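Local coordinates for protein alpha-glucosidase YIHQ (Escherichia coli, PDB 5AEG) that hydrolyses sulfoquinovosyl diacylglycerides and simple sulfoquinovosides to release sulfoquinovose, acting as a family 31 glycoside hydrolase, at residues D289-R294 / K300-N305; F330-N335 / K392-L397; E266-K271 / N283-Q288. All blocks are in the same frame, centred on the assembly; numbering follows the deposited sequence.

Contact 1: D289-R294 / K300-N305; sequences DWSGIR and KRVMWN
Arg294 and Arg301 form the hydrogen-bonded antiparallel pair of a short beta hairpin, each backbone N donating to the other's O. The bond from Arg294 N to Arg301 O is 2.8 Å long, and the return bond from Arg301 N to Arg294 O is just as short. Beyond the strands, Met303 N gives its hydrogen to Gly292 O at 3.0 Å. Gly292 also ends a type I turn from Asp289; at phi 105° a CB would press on the carbonyl O of Ser291, so glycine is called for. Ser291 OG, turned back between its own N and carbonyl carbon (chi1 68°), donates to Met303 O at 2.6 Å in the carbonyl plane; the weak bond from Asn305 N gives that oxygen a second donor. A serine suits this place, being small and a donor. Met303 lays SD over one face of the Arg294 guanidinium, 3.4 Å from Arg294 NH2, the two side chains crossing at about a right angle. At the guanidinium's edge, water 1 accepts from Arg294 NH2 at 2.8 Å and from Trp304 N at 3.0 Å. Arg294 NH1 forms a salt bridge with Asp341, and Phe370 makes a cation-pi contact with the same group. A leucine in place of Arg294 would probably leave Asp341 without its mate and water 1 with one donor fewer. The chemistry implies a hairpin fixed by backbone bonds that probably help position the substrate-binding Arg301, Val302 and Trp304, while the Arg294 side chain, on the same face as that of Arg301, has its charge met by Asp341.

Contact 2: F330-N335 / K392-L397; sequences FLAYIN and KNMIEL
Ala332 and Met394 bring strand 329-334 and segment 392-397, late in a longer helix, closest together, their CA atoms 7.6 Å apart, with a wider pi-type turn in the helix at this point. Met394 spans the gap almost alone. Its chain runs straight out through chi2 (-179°) and bends only at chi3 (69°), which carries the methyl CE over to Ala332 CB at 3.9 Å. CE also lies 4.0 Å from Tyr333 O, a loose contact with the strand backbone. A long, unbranched and flexible side chain fits this task, while alanine is small enough to let the methyl come close to the strand. The Met394 and Ile334 side chains cross obliquely: Met394 SD is 3.9 Å from Ile334 CB and touches CG2 and CD1 at similar range, so it rests against the branch point rather than one tip. This is the layering of a (beta/alpha)8 barrel, the catalytic domain of family 31, in which helices cover the outside of the parallel strands. Trp402, on the next strand, touches both Met394 and Ile334, and Trp433 of helix 422-444 also packs on Ile334. Alternation along the strand sends Tyr333 the other way, to the barrel interior, where its hydroxyl is hydrogen-bonded to the nucleophile Asp405. Asn335 ND2 donates to that same Tyr333 OH at 3.2 Å along a nearly straight line (170°), the oxygen lying in the amide plane. Facing solvent, Lys392 NZ forms a salt bridge with Glu396 OE1 of the same segment at 2.6 Å, approaching from above the carboxylate plane.

Contact 3: E266-K271 / N283-Q288; sequences EVCQKK and NGIWAQ
With SG anti to its own carbonyl carbon (chi1 -72°), Cys268 aims its sulfur from the helix toward the strand, where Ile285 presents CG2, the branch lying anti to its backbone N. The two meet at 3.8 Å, SG of Cys268 against CG2 of Ile285. They lie in a beta-alpha-beta unit of the family's (beta/alpha)8 barrel, in which strand 257-260 leads through helix 265-277 to strand 282-286, so the contact packs the helix onto the strand that follows it. The backbones stand 7.3 Å apart at the CA atoms of Cys268 and Ile285, a spacing that suits a short sulfur side chain: it is apolar enough for the interior, yet slim. Ile285 is beta-branched, which fits a strand, and its branch supplies the methyl CG2 that meets the sulfur. Two residues on, Ala287 points the same way, and its CB is 4.3 Å from Cys268 SG, the small methyl group filling in beside the sulfur. Ile261, Tyr313 and Trp323 also touch Cys268, making its surroundings largely hydrophobic. Between these two positions Trp286 turns away from the helix, its NE1 hydrogen-bonded to Ala332 O on the neighbouring strand. Gln288, which binds the substrate, continues the chain from the strand's end, so that one face of this segment packs on the helix while its far end reaches the pocket. The helix itself is held by regular backbone bonds, such as Lys270 N to Glu266 O at 3.0 Å. A looser approach runs beside the sulfur: Cys268 CB lies 4.2 Å from Ile285 CG2.

Along the chain contact 3 comes first, then contact 1, then contact 2, all in the barrel domain. Contacts 2 and 3 lie on neighbouring strands, 329-334 and 282-286, joined by a probable hydrogen bond from Leu331 N to Ile285 O at 2.8 Å, and their centres lie about 15 Å apart. Contact 1 meets contact 2 through Trp290, whose NE1 is 2.9 Å from Tyr333 O, and meets contact 3 where Val302 CG1 lies 3.2 Å from Gln288 O. This last junction joins two residues that bind the sulfolipid, as do Arg301 and Trp304 of contact 1. Separately, Tyr333 of contact 2 comes within about 3 Å of nucleophile Asp405 between nearest side-chain atoms.

Contact 1: D289-R294 / K300-N305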
loop_
_atom_site.group_PDB
_atom_site.type_symbol
_atom_site.label_atom_id
_atom_site.label_comp_id
_atom_site.label_asym_id
_atom_site.label_seq_id
_atom_site.Cartn_x
_atom_site.Cartn_y
_atom_site.Cartn_z
ATOM N N ASP A 289 -15.912 15.472 -3.963
ATOM C CA ASP A 289 -16.270 16.918 -3.854
ATOM C C ASP A 289 -17.454 17.240 -2.939
ATOM O O ASP A 289 -17.942 18.374 -3.019
ATOM C CB ASP A 289 -16.435 17.590 -5.281
ATOM C CG ASP A 289 -17.551 17.042 -6.066
ATOM O OD1 ASP A 289 -17.906 15.869 -5.811
ATOM O OD2 ASP A 289 -18.141 17.765 -6.910
ATOM N N TRP A 290 -17.791 16.324 -2.011
ATOM C CA TRP A 290 -18.788 16.489 -1.003
ATOM C C TRP A 290 -18.629 17.758 -0.145
ATOM O O TRP A 290 -19.622 18.287 0.369
ATOM C CB TRP A 290 -18.875 15.277 -0.115
ATOM C CG TRP A 290 -17.762 15.204 0.872
ATOM C CD1 TRP A 290 -16.437 15.064 0.581
ATOM C CD2 TRP A 290 -17.849 15.373 2.287
ATOM N NE1 TRP A 290 -15.711 15.105 1.736
ATOM C CE2 TRP A 290 -16.543 15.323 2.791
ATOM C CE3 TRP A 290 -18.904 15.586 3.175
ATOM C CZ2 TRP A 290 -16.247 15.427 4.188
ATOM C CZ3 TRP A 290 -18.625 15.667 4.571
ATOM C CH2 TRP A 290 -17.287 15.601 5.038
ATOM N N SER A 291 -17.399 18.215 -0.062
ATOM C CA SER A 291 -16.929 19.375 0.701
ATOM C C SER A 291 -16.819 20.635 -0.161
ATOM O O SER A 291 -16.528 21.721 0.327
ATOM C CB SER A 291 -15.556 18.953 1.345
ATOM O OG SER A 291 -14.541 18.775 0.338
ATOM N N GLY A 292 -17.174 20.574 -1.425
ATOM C CA GLY A 292 -17.007 21.698 -2.345
ATOM C C GLY A 292 -15.873 21.578 -3.320
ATOM O O GLY A 292 -15.098 20.581 -3.314
ATOM N N ILE A 293 -15.925 22.499 -4.272
ATOM C CA ILE A 293 -15.078 22.576 -5.428
ATOM C C ILE A 293 -14.316 23.877 -5.313
ATOM O O ILE A 293 -14.895 25.012 -5.110
ATOM C CB ILE A 293 -15.881 22.613 -6.719
ATOM C CG1 ILE A 293 -16.686 21.330 -6.902
ATOM C CG2 ILE A 293 -14.952 22.859 -7.898
ATOM C CD1 ILE A 293 -17.653 21.415 -8.090
ATOM N N ARG A 294 -13.012 23.720 -5.437
ATOM C CA ARG A 294 -12.062 24.842 -5.518
ATOM C C ARG A 294 -11.557 24.931 -6.944
ATOM O O ARG A 294 -10.952 23.978 -7.497
ATOM C CB ARG A 294 -10.946 24.643 -4.501
ATOM C CG ARG A 294 -9.846 25.706 -4.644
ATOM C CD ARG A 294 -9.962 26.714 -3.570
ATOM N NE ARG A 294 -9.657 26.173 -2.258
ATOM C CZ ARG A 294 -9.712 26.903 -1.171
ATOM N NH1 ARG A 294 -10.094 28.202 -1.224
ATOM N NH2 ARG A 294 -9.431 26.351 -0.006
ATOM N N LYS A 300 -10.752 22.000 -11.581
ATOM C CA LYS A 300 -11.445 21.868 -10.326
ATOM C C LYS A 300 -10.747 20.878 -9.396
ATOM O O LYS A 300 -10.356 19.782 -9.795
ATOM C CB LYS A 300 -12.881 21.426 -10.618
ATOM C CG LYS A 300 -13.534 22.394 -11.625
ATOM C CD LYS A 300 -15.045 22.438 -11.672
ATOM C CE LYS A 300 -15.671 21.103 -12.000
ATOM N NZ LYS A 300 -15.455 20.661 -13.396
ATOM N N ARG A 301 -10.660 21.269 -8.145
ATOM C CA ARG A 301 -10.026 20.521 -7.104
ATOM C C ARG A 301 -11.081 20.430 -6.004
ATOM O O ARG A 301 -12.039 21.186 -5.999
ATOM C CB ARG A 301 -8.773 21.306 -6.655
ATOM C CG ARG A 301 -7.421 20.620 -6.685
ATOM C CD ARG A 301 -6.910 20.310 -8.078
ATOM N NE ARG A 301 -7.571 19.124 -8.643
ATOM C CZ ARG A 301 -7.642 18.788 -9.946
ATOM N NH1 ARG A 301 -7.037 19.532 -10.910
ATOM N NH2 ARG A 301 -8.331 17.675 -10.279
ATOM N N VAL A 302 -10.929 19.485 -5.091
ATOM C CA VAL A 302 -11.766 19.316 -3.933
ATOM C C VAL A 302 -11.366 20.464 -2.964
ATOM O O VAL A 302 -10.185 20.802 -2.870
ATOM C CB VAL A 302 -11.499 17.961 -3.275
ATOM C CG1 VAL A 302 -12.218 17.820 -1.968
ATOM C CG2 VAL A 302 -11.911 16.837 -4.213
ATOM N N MET A 303 -12.357 20.981 -2.251
ATOM C CA MET A 303 -12.173 21.983 -1.220
ATOM C C MET A 303 -11.755 21.270 0.059
ATOM O O MET A 303 -12.502 20.420 0.632
ATOM C CB MET A 303 -13.514 22.773 -1.056
ATOM C CG MET A 303 -13.596 23.791 0.073
ATOM S SD MET A 303 -12.662 25.274 -0.340
ATOM C CE MET A 303 -13.514 25.911 -1.773
ATOM N N TRP A 304 -10.567 21.588 0.576
ATOM C CA TRP A 304 -10.061 20.857 1.729
ATOM C C TRP A 304 -10.568 21.339 3.108
ATOM O O TRP A 304 -9.799 21.778 3.991
ATOM C CB TRP A 304 -8.528 20.793 1.684
ATOM C CG TRP A 304 -7.949 19.968 0.569
ATOM C CD1 TRP A 304 -8.594 19.409 -0.459
ATOM C CD2 TRP A 304 -6.582 19.634 0.402
ATOM N NE1 TRP A 304 -7.710 18.780 -1.315
ATOM C CE2 TRP A 304 -6.467 18.909 -0.785
ATOM C CE3 TRP A 304 -5.438 19.922 1.116
ATOM C CZ2 TRP A 304 -5.253 18.421 -1.238
ATOM C CZ3 TRP A 304 -4.209 19.428 0.621
ATOM C CH2 TRP A 304 -4.162 18.674 -0.494
ATOM N N ASN A 305 -11.872 21.313 3.282
ATOM C CA ASN A 305 -12.492 21.568 4.564
ATOM C C ASN A 305 -13.592 20.517 4.752
ATOM O O ASN A 305 -14.569 20.538 4.036
ATOM C CB ASN A 305 -13.063 22.999 4.596
ATOM C CG ASN A 305 -13.401 23.438 6.023
ATOM O OD1 ASN A 305 -12.517 23.684 6.822
ATOM N ND2 ASN A 305 -14.652 23.381 6.371
HETATM O O HOH W 1 -8.802 23.710 -0.574
#

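Contact 2: F330-N335 / K392-L397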
loop_
_atom_site.group_PDB
_atom_site.type_symbol
_atom_site.label_atom_id
_atom_site.label_comp_id
_atom_site.label_asym_id
_atom_site.label_seq_id
_atom_site.Cartn_x
_atom_site.Cartn_y
_atom_site.Cartn_z
ATOM N N PHE A 330 -23.073 6.031 0.650
ATOM C CA PHE A 330 -22.436 7.259 0.207
ATOM C C PHE A 330 -21.066 7.319 0.834
ATOM O O PHE A 330 -20.908 7.147 2.074
ATOM C CB PHE A 330 -23.205 8.546 0.644
ATOM C CG PHE A 330 -22.566 9.787 0.146
ATOM C CD1 PHE A 330 -22.658 10.121 -1.189
ATOM C CD2 PHE A 330 -21.805 10.570 0.976
ATOM C CE1 PHE A 330 -22.029 11.260 -1.668
ATOM C CE2 PHE A 330 -21.169 11.709 0.487
ATOM C CZ PHE A 330 -21.270 12.029 -0.822
ATOM N N LEU A 331 -20.085 7.566 -0.004
ATOM C CA LEU A 331 -18.691 7.646 0.462
ATOM C C LEU A 331 -18.061 8.985 0.140
ATOM O O LEU A 331 -18.270 9.562 -0.940
ATOM C CB LEU A 331 -17.838 6.513 -0.131
ATOM C CG LEU A 331 -18.140 5.074 0.230
ATOM C CD1 LEU A 331 -19.246 4.506 -0.624
ATOM C CD2 LEU A 331 -16.901 4.182 0.066
ATOM N N ALA A 332 -17.238 9.477 1.034
ATOM C CA ALA A 332 -16.677 10.838 0.922
ATOM C C ALA A 332 -15.167 10.842 0.909
ATOM O O ALA A 332 -14.591 9.914 0.410
ATOM C CB ALA A 332 -17.293 11.719 2.017
ATOM N N TYR A 333 -14.513 11.903 1.370
ATOM C CA TYR A 333 -13.088 12.093 1.232
ATOM C C TYR A 333 -12.606 12.950 2.403
ATOM O O TYR A 333 -13.274 13.968 2.761
ATOM C CB TYR A 333 -12.772 12.813 -0.094
ATOM C CG TYR A 333 -11.345 13.180 -0.314
ATOM C CD1 TYR A 333 -10.767 14.318 0.314
ATOM C CD2 TYR A 333 -10.538 12.472 -1.171
ATOM C CE1 TYR A 333 -9.428 14.620 0.130
ATOM C CE2 TYR A 333 -9.193 12.793 -1.367
ATOM C CZ TYR A 333 -8.642 13.868 -0.698
ATOM O OH TYR A 333 -7.366 14.208 -0.882
ATOM N N ILE A 334 -11.413 12.609 2.898
ATOM C CA ILE A 334 -10.718 13.383 3.912
ATOM C C ILE A 334 -9.205 13.155 3.772
ATOM O O ILE A 334 -8.757 12.086 3.278
ATOM C CB ILE A 334 -11.247 13.078 5.343
ATOM C CG1 ILE A 334 -10.566 14.044 6.341
ATOM C CG2 ILE A 334 -11.012 11.658 5.824
ATOM C CD1 ILE A 334 -11.291 14.072 7.662
ATOM N N ASN A 335 -8.413 14.170 4.150
ATOM C CA ASN A 335 -6.987 14.073 4.229
ATOM C C ASN A 335 -6.489 14.818 5.497
ATOM O O ASN A 335 -7.334 15.454 6.155
ATOM C CB ASN A 335 -6.336 14.440 2.934
ATOM C CG ASN A 335 -6.258 15.901 2.648
ATOM O OD1 ASN A 335 -5.997 16.716 3.494
ATOM N ND2 ASN A 335 -6.358 16.225 1.400
ATOM N N LYS A 392 -18.205 13.454 13.601
ATOM C CA LYS A 392 -19.342 14.356 13.551
ATOM C C LYS A 392 -19.671 14.744 12.114
ATOM O O LYS A 392 -20.884 14.805 11.759
ATOM C CB LYS A 392 -19.109 15.571 14.456
ATOM C CG LYS A 392 -19.858 16.871 14.150
ATOM C CD LYS A 392 -20.851 17.334 15.237
ATOM C CE LYS A 392 -21.998 16.342 15.489
ATOM N NZ LYS A 392 -22.736 15.879 14.257
ATOM N N ASN A 393 -18.654 14.919 11.257
ATOM C CA ASN A 393 -18.900 15.440 9.936
ATOM C C ASN A 393 -19.114 14.369 8.823
ATOM O O ASN A 393 -19.727 14.651 7.805
ATOM C CB ASN A 393 -17.794 16.445 9.578
ATOM C CG ASN A 393 -17.815 17.711 10.465
ATOM O OD1 ASN A 393 -18.646 17.854 11.281
ATOM N ND2 ASN A 393 -16.858 18.540 10.330
ATOM N N MET A 394 -18.647 13.150 9.061
ATOM C CA MET A 394 -18.777 12.036 8.080
ATOM C C MET A 394 -19.635 10.922 8.623
ATOM O O MET A 394 -20.610 10.528 8.002
ATOM C CB MET A 394 -17.401 11.528 7.655
ATOM C CG MET A 394 -16.430 12.696 7.384
ATOM S SD MET A 394 -14.710 12.270 6.832
ATOM C CE MET A 394 -15.307 11.699 5.331
ATOM N N ILE A 395 -19.285 10.388 9.776
ATOM C CA ILE A 395 -20.046 9.230 10.286
ATOM C C ILE A 395 -21.473 9.623 10.643
ATOM O O ILE A 395 -22.407 8.958 10.224
ATOM C CB ILE A 395 -19.383 8.566 11.537
ATOM C CG1 ILE A 395 -18.004 7.966 11.123
ATOM C CG2 ILE A 395 -20.292 7.473 12.072
ATOM C CD1 ILE A 395 -17.068 7.457 12.213
ATOM N N GLU A 396 -21.630 10.711 11.394
ATOM C CA GLU A 396 -22.970 11.194 11.743
ATOM C C GLU A 396 -23.761 11.700 10.565
ATOM O O GLU A 396 -24.940 11.637 10.632
ATOM C CB GLU A 396 -22.926 12.200 12.915
ATOM C CG GLU A 396 -22.721 11.453 14.216
ATOM C CD GLU A 396 -22.623 12.361 15.443
ATOM O OE1 GLU A 396 -23.116 13.525 15.410
ATOM O OE2 GLU A 396 -22.026 11.893 16.438
ATOM N N LEU A 397 -23.119 12.149 9.469
ATOM C CA LEU A 397 -23.817 12.512 8.276
ATOM C C LEU A 397 -24.422 11.276 7.612
ATOM O O LEU A 397 -25.325 11.379 6.788
ATOM C CB LEU A 397 -22.869 13.242 7.346
ATOM C CG LEU A 397 -23.359 13.708 5.954
ATOM C CD1 LEU A 397 -24.375 14.807 6.004
ATOM C CD2 LEU A 397 -22.201 14.182 5.132
#

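Contact 3: E266-K271 / N283-Q288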
loop_
_atom_site.group_PDB
_atom_site.type_symbol
_atom_site.label_atom_id
_atom_site.label_comp_id
_atom_site.label_asym_id
_atom_site.label_seq_id
_atom_site.Cartn_x
_atom_site.Cartn_y
_atom_site.Cartn_z
ATOM N N GLU A 266 -27.466 16.056 -7.777
ATOM C CA GLU A 266 -28.307 15.669 -8.909
ATOM C C GLU A 266 -27.517 14.935 -10.050
ATOM O O GLU A 266 -28.084 14.044 -10.720
ATOM C CB GLU A 266 -29.188 16.846 -9.388
ATOM C CG GLU A 266 -30.365 17.050 -8.392
ATOM C CD GLU A 266 -31.317 15.772 -8.243
ATOM O OE1 GLU A 266 -32.010 15.384 -9.202
ATOM O OE2 GLU A 266 -31.366 15.096 -7.192
ATOM N N VAL A 267 -26.262 15.309 -10.277
ATOM C CA VAL A 267 -25.394 14.598 -11.213
ATOM C C VAL A 267 -25.210 13.132 -10.702
ATOM O O VAL A 267 -25.278 12.189 -11.499
ATOM C CB VAL A 267 -24.013 15.318 -11.431
ATOM C CG1 VAL A 267 -23.042 14.413 -12.207
ATOM C CG2 VAL A 267 -24.164 16.573 -12.279
ATOM N N CYS A 268 -25.054 12.988 -9.397
ATOM C CA CYS A 268 -24.884 11.661 -8.804
ATOM C C CYS A 268 -26.148 10.862 -9.010
ATOM O O CYS A 268 -26.117 9.720 -9.437
ATOM C CB CYS A 268 -24.561 11.745 -7.320
ATOM S SG CYS A 268 -22.887 12.329 -6.888
ATOM N N GLN A 269 -27.285 11.505 -8.768
ATOM C CA GLN A 269 -28.587 10.881 -8.984
ATOM C C GLN A 269 -28.823 10.366 -10.369
ATOM O O GLN A 269 -29.240 9.166 -10.499
ATOM C CB GLN A 269 -29.733 11.881 -8.613
ATOM C CG GLN A 269 -31.087 11.212 -8.433
ATOM C CD GLN A 269 -31.177 10.106 -7.449
ATOM O OE1 GLN A 269 -30.941 10.246 -6.209
ATOM N NE2 GLN A 269 -31.633 8.958 -7.960
ATOM N N LYS A 270 -28.506 11.186 -11.383
ATOM C CA LYS A 270 -28.741 10.811 -12.783
ATOM C C LYS A 270 -27.863 9.638 -13.176
ATOM O O LYS A 270 -28.270 8.749 -13.908
ATOM C CB LYS A 270 -28.439 11.946 -13.768
ATOM C CG LYS A 270 -29.594 12.977 -13.864
ATOM C CD LYS A 270 -29.596 13.796 -15.175
ATOM C CE LYS A 270 -30.291 13.100 -16.376
ATOM N NZ LYS A 270 -29.430 12.144 -17.164
ATOM N N LYS A 271 -26.621 9.702 -12.737
ATOM C CA LYS A 271 -25.669 8.640 -13.092
ATOM C C LYS A 271 -26.005 7.342 -12.377
ATOM O O LYS A 271 -25.975 6.297 -13.031
ATOM C CB LYS A 271 -24.217 9.064 -12.870
ATOM C CG LYS A 271 -23.772 10.121 -13.823
ATOM C CD LYS A 271 -22.295 10.402 -13.595
ATOM C CE LYS A 271 -21.772 11.629 -14.317
ATOM N NZ LYS A 271 -21.824 11.394 -15.757
ATOM N N ASN A 283 -23.327 -0.511 -5.600
ATOM C CA ASN A 283 -23.434 -0.540 -4.141
ATOM C C ASN A 283 -23.202 0.813 -3.481
ATOM O O ASN A 283 -23.266 0.961 -2.217
ATOM C CB ASN A 283 -22.496 -1.576 -3.554
ATOM C CG ASN A 283 -21.017 -1.164 -3.579
ATOM O OD1 ASN A 283 -20.611 -0.251 -4.291
ATOM N ND2 ASN A 283 -20.227 -1.848 -2.780
ATOM N N GLY A 284 -22.846 1.796 -4.303
ATOM C CA GLY A 284 -22.364 3.059 -3.721
ATOM C C GLY A 284 -22.069 4.149 -4.701
ATOM O O GLY A 284 -21.832 3.904 -5.880
ATOM N N ILE A 285 -22.003 5.340 -4.152
ATOM C CA ILE A 285 -21.528 6.537 -4.777
ATOM C C ILE A 285 -20.413 7.156 -3.916
ATOM O O ILE A 285 -20.603 7.408 -2.723
ATOM C CB ILE A 285 -22.698 7.551 -4.822
ATOM C CG1 ILE A 285 -23.806 6.987 -5.761
ATOM C CG2 ILE A 285 -22.215 8.902 -5.350
ATOM C CD1 ILE A 285 -25.015 7.860 -5.781
ATOM N N TRP A 286 -19.308 7.424 -4.534
ATOM C CA TRP A 286 -18.122 7.990 -3.854
ATOM C C TRP A 286 -17.912 9.362 -4.548
ATOM O O TRP A 286 -17.622 9.437 -5.738
ATOM C CB TRP A 286 -16.887 7.100 -4.103
ATOM C CG TRP A 286 -15.643 7.837 -3.666
ATOM C CD1 TRP A 286 -15.419 8.381 -2.451
ATOM C CD2 TRP A 286 -14.553 8.223 -4.494
ATOM N NE1 TRP A 286 -14.209 9.047 -2.434
ATOM C CE2 TRP A 286 -13.650 8.956 -3.688
ATOM C CE3 TRP A 286 -14.202 7.939 -5.791
ATOM C CZ2 TRP A 286 -12.476 9.524 -4.210
ATOM C CZ3 TRP A 286 -12.978 8.445 -6.282
ATOM C CH2 TRP A 286 -12.175 9.254 -5.504
ATOM N N ALA A 287 -18.187 10.422 -3.804
ATOM C CA ALA A 287 -18.171 11.795 -4.315
ATOM C C ALA A 287 -17.145 12.577 -3.502
ATOM O O ALA A 287 -17.435 13.101 -2.388
ATOM C CB ALA A 287 -19.571 12.441 -4.151
ATOM N N GLN A 288 -15.938 12.654 -4.017
ATOM C CA GLN A 288 -14.884 13.331 -3.250
ATOM C C GLN A 288 -15.085 14.880 -3.094
ATOM O O GLN A 288 -14.445 15.475 -2.190
ATOM C CB GLN A 288 -13.517 13.015 -3.795
ATOM C CG GLN A 288 -13.244 13.496 -5.215
ATOM C CD GLN A 288 -11.788 13.296 -5.630
ATOM O OE1 GLN A 288 -10.942 12.851 -4.834
ATOM N NE2 GLN A 288 -11.472 13.775 -6.849
#